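Ethanolamine utilization protein (PDB 6ARD) probably forms trimers that tile the protein shell of the bacterial microcompartment in which ethanolamine is broken down. Local coordinates at residues A157-D162 / A204-S209. Residues are numbered along the deposited sequence; the frame is centred on the assembly and turned at random.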
ATOM      1  N   ALA B 157      -9.790   1.627 -16.510  1.00 14.66           N
ATOM      2  CA  ALA B 157      -9.557   0.203 -16.728  1.00 13.17           C
ATOM      3  C   ALA B 157     -10.864  -0.579 -16.710  1.00 12.25           C
ATOM      4  O   ALA B 157     -11.099  -1.434 -17.571  1.00 16.50           O
ATOM      5  CB  ALA B 157      -8.596  -0.340 -15.670  1.00 17.67           C
ATOM      6  N   MET B 158     -11.728  -0.302 -15.733  1.00 15.42           N
ATOM      7  CA  MET B 158     -12.986  -1.035 -15.648  1.00 14.71           C
ATOM      8  C   MET B 158     -13.849  -0.777 -16.874  1.00 14.17           C
ATOM      9  O   MET B 158     -14.454  -1.704 -17.426  1.00 16.39           O
ATOM     10  CB  MET B 158     -13.729  -0.649 -14.371  1.00 20.49           C
ATOM     11  CG  MET B 158     -12.928  -0.903 -13.104  1.00 17.33           C
ATOM     12  SD  MET B 158     -12.394  -2.613 -12.940  1.00 21.08           S
ATOM     13  CE  MET B 158     -13.969  -3.427 -12.731  1.00 27.35           C
ATOM     14  N   TYR B 159     -13.921   0.478 -17.314  1.00 18.94           N
ATOM     15  CA  TYR B 159     -14.674   0.800 -18.522  1.00 15.53           C
ATOM     16  C   TYR B 159     -14.023   0.188 -19.755  1.00 15.72           C
ATOM     17  O   TYR B 159     -14.704  -0.416 -20.594  1.00 18.89           O
ATOM     18  CB  TYR B 159     -14.787   2.317 -18.671  1.00 16.83           C
ATOM     19  CG  TYR B 159     -15.577   2.750 -19.883  1.00 17.64           C
ATOM     20  CD1 TYR B 159     -16.964   2.784 -19.856  1.00 29.03           C
ATOM     21  CD2 TYR B 159     -14.934   3.141 -21.048  1.00 17.14           C
ATOM     22  CE1 TYR B 159     -17.689   3.184 -20.961  1.00 36.81           C
ATOM     23  CE2 TYR B 159     -15.650   3.541 -22.159  1.00 29.13           C
ATOM     24  CZ  TYR B 159     -17.027   3.562 -22.110  1.00 36.19           C
ATOM     25  OH  TYR B 159     -17.743   3.962 -23.213  1.00 55.36           O
ATOM     26  N   ALA B 160     -12.702   0.327 -19.879  1.00 12.98           N
ATOM     27  CA  ALA B 160     -12.016  -0.129 -21.083  1.00 14.66           C
ATOM     28  C   ALA B 160     -11.933  -1.649 -21.157  1.00 13.23           C
ATOM     29  O   ALA B 160     -11.960  -2.213 -22.256  1.00 15.10           O
ATOM     30  CB  ALA B 160     -10.618   0.482 -21.147  1.00 11.63           C
ATOM     31  N   LEU B 161     -11.815  -2.330 -20.015  1.00 16.27           N
ATOM     32  CA  LEU B 161     -11.874  -3.788 -20.027  1.00 14.31           C
ATOM     33  C   LEU B 161     -13.212  -4.272 -20.569  1.00 18.53           C
ATOM     34  O   LEU B 161     -13.272  -5.244 -21.332  1.00 17.29           O
ATOM     35  CB  LEU B 161     -11.637  -4.342 -18.621  1.00 15.19           C
ATOM     36  CG  LEU B 161     -10.202  -4.319 -18.092  1.00 21.66           C
ATOM     37  CD1 LEU B 161     -10.162  -4.812 -16.646  1.00 22.60           C
ATOM     38  CD2 LEU B 161      -9.279  -5.159 -18.965  1.00 17.82           C
ATOM     39  N   ASP B 162     -14.301  -3.604 -20.184  1.00 14.22           N
ATOM     40  CA  ASP B 162     -15.612  -3.984 -20.689  1.00 18.55           C
ATOM     41  C   ASP B 162     -15.694  -3.775 -22.198  1.00 18.85           C
ATOM     42  O   ASP B 162     -16.230  -4.621 -22.922  1.00 16.78           O
ATOM     43  CB  ASP B 162     -16.693  -3.180 -19.971  1.00 20.49           C
ATOM     44  CG  ASP B 162     -18.084  -3.622 -20.341  1.00 23.09           C
ATOM     45  OD1 ASP B 162     -18.501  -4.710 -19.891  1.00 27.19           O
ATOM     46  OD2 ASP B 162     -18.756  -2.886 -21.090  1.00 28.79           O
ATOM     47  N   ALA B 204      -7.360   0.483 -25.733  1.00 15.20           N
ATOM     48  CA  ALA B 204      -6.714   1.778 -25.921  1.00 12.78           C
ATOM     49  C   ALA B 204      -7.730   2.846 -26.309  1.00 15.52           C
ATOM     50  O   ALA B 204      -7.681   3.973 -25.803  1.00 12.56           O
ATOM     51  CB  ALA B 204      -5.617   1.666 -26.980  1.00 14.24           C
ATOM     52  N   GLU B 205      -8.661   2.507 -27.204  1.00 21.26           N
ATOM     53  CA  GLU B 205      -9.678   3.467 -27.627  1.00 20.51           C
ATOM     54  C   GLU B 205     -10.556   3.904 -26.460  1.00 16.18           C
ATOM     55  O   GLU B 205     -10.896   5.087 -26.339  1.00 15.44           O
ATOM     56  CB  GLU B 205     -10.535   2.852 -28.735  1.00 19.09           C
ATOM     57  CG  GLU B 205     -11.629   3.763 -29.270  1.00 25.92           C
ATOM     58  CD  GLU B 205     -12.458   3.105 -30.364  1.00 39.00           C
ATOM     59  OE1 GLU B 205     -12.668   3.741 -31.417  1.00 53.95           O
ATOM     60  OE2 GLU B 205     -12.889   1.946 -30.176  1.00 39.76           O
ATOM     61  N   ALA B 206     -10.939   2.964 -25.595  1.00 16.88           N
ATOM     62  CA  ALA B 206     -11.824   3.299 -24.484  1.00 13.69           C
ATOM     63  C   ALA B 206     -11.137   4.208 -23.474  1.00 14.18           C
ATOM     64  O   ALA B 206     -11.746   5.163 -22.979  1.00 12.36           O
ATOM     65  CB  ALA B 206     -12.316   2.022 -23.807  1.00 14.65           C
ATOM     66  N   VAL B 207      -9.872   3.930 -23.148  1.00 12.50           N
ATOM     67  CA  VAL B 207      -9.154   4.785 -22.207  1.00 12.58           C
ATOM     68  C   VAL B 207      -9.067   6.206 -22.750  1.00 13.95           C
ATOM     69  O   VAL B 207      -9.221   7.182 -22.006  1.00 11.58           O
ATOM     70  CB  VAL B 207      -7.758   4.206 -21.905  1.00 13.08           C
ATOM     71  CG1 VAL B 207      -6.958   5.168 -21.031  1.00 13.62           C
ATOM     72  CG2 VAL B 207      -7.875   2.845 -21.226  1.00 14.57           C
ATOM     73  N   GLN B 208      -8.820   6.345 -24.053  1.00 10.99           N
ATOM     74  CA  GLN B 208      -8.716   7.674 -24.645  1.00 15.37           C
ATOM     75  C   GLN B 208     -10.045   8.418 -24.587  1.00 15.02           C
ATOM     76  O   GLN B 208     -10.071   9.635 -24.376  1.00 13.93           O
ATOM     77  CB  GLN B 208      -8.233   7.569 -26.089  1.00 16.01           C
ATOM     78  CG  GLN B 208      -6.795   7.115 -26.234  1.00 20.94           C
ATOM     79  CD  GLN B 208      -6.364   7.053 -27.681  1.00 24.88           C
ATOM     80  OE1 GLN B 208      -5.874   8.036 -28.236  1.00 26.63           O
ATOM     81  NE2 GLN B 208      -6.552   5.895 -28.306  1.00 31.36           N
ATOM     82  N   SER B 209     -11.160   7.710 -24.778  1.00 13.65           N
ATOM     83  CA  SER B 209     -12.458   8.379 -24.746  1.00 19.24           C
ATOM     84  C   SER B 209     -12.770   8.892 -23.346  1.00 17.79           C
ATOM     85  O   SER B 209     -13.302   9.998 -23.189  1.00 15.67           O
ATOM     86  CB  SER B 209     -13.560   7.437 -25.231  1.00 17.70           C
ATOM     87  OG  SER B 209     -13.975   6.558 -24.200  1.00 28.54           O
TER
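Ala160 and Ala206 meet methyl to methyl where two helices of a BMC domain cross. Ala160 CB lies 3.5 Å from Ala206 CB, which comes equally close to Ala160 CA. With such small side chains the axes of the two segments approach to 8.1 Å. They cross at 140°, 40° short of antiparallel. One branch of Val207 extends this tight part: Val207 CG2 lies 3.6 Å from Ala160 CB. Val207 turns this methyl toward Ala160 by placing it opposite its own carbonyl carbon (chi1 175°).

The Tyr159 side is looser and partly exposed. With CG anti to the backbone N (chi1 -179°), its ring lies obliquely to Ala206 and Ser209. Tyr159 CD2 is 4.0 Å from Ala206 CB. Ser209 OG is 4.0 Å from Tyr159 CE2, without a hydrogen bond. Ser209 OG instead turns back on its own helix and donates to Ala206 O at 2.9 Å. No hydrogen bond joins the two segments.

Ile16 of a second subunit also packs on Tyr159. Phe203 continues the packing against Ala160, and Val210 against Tyr159. Val207 rests on Tyr123 of strand 122-128 and Ala152 of strand 146-152. The two helices thus pack side by side on the antiparallel sheet holding these strands, as in the alpha/beta BMC fold.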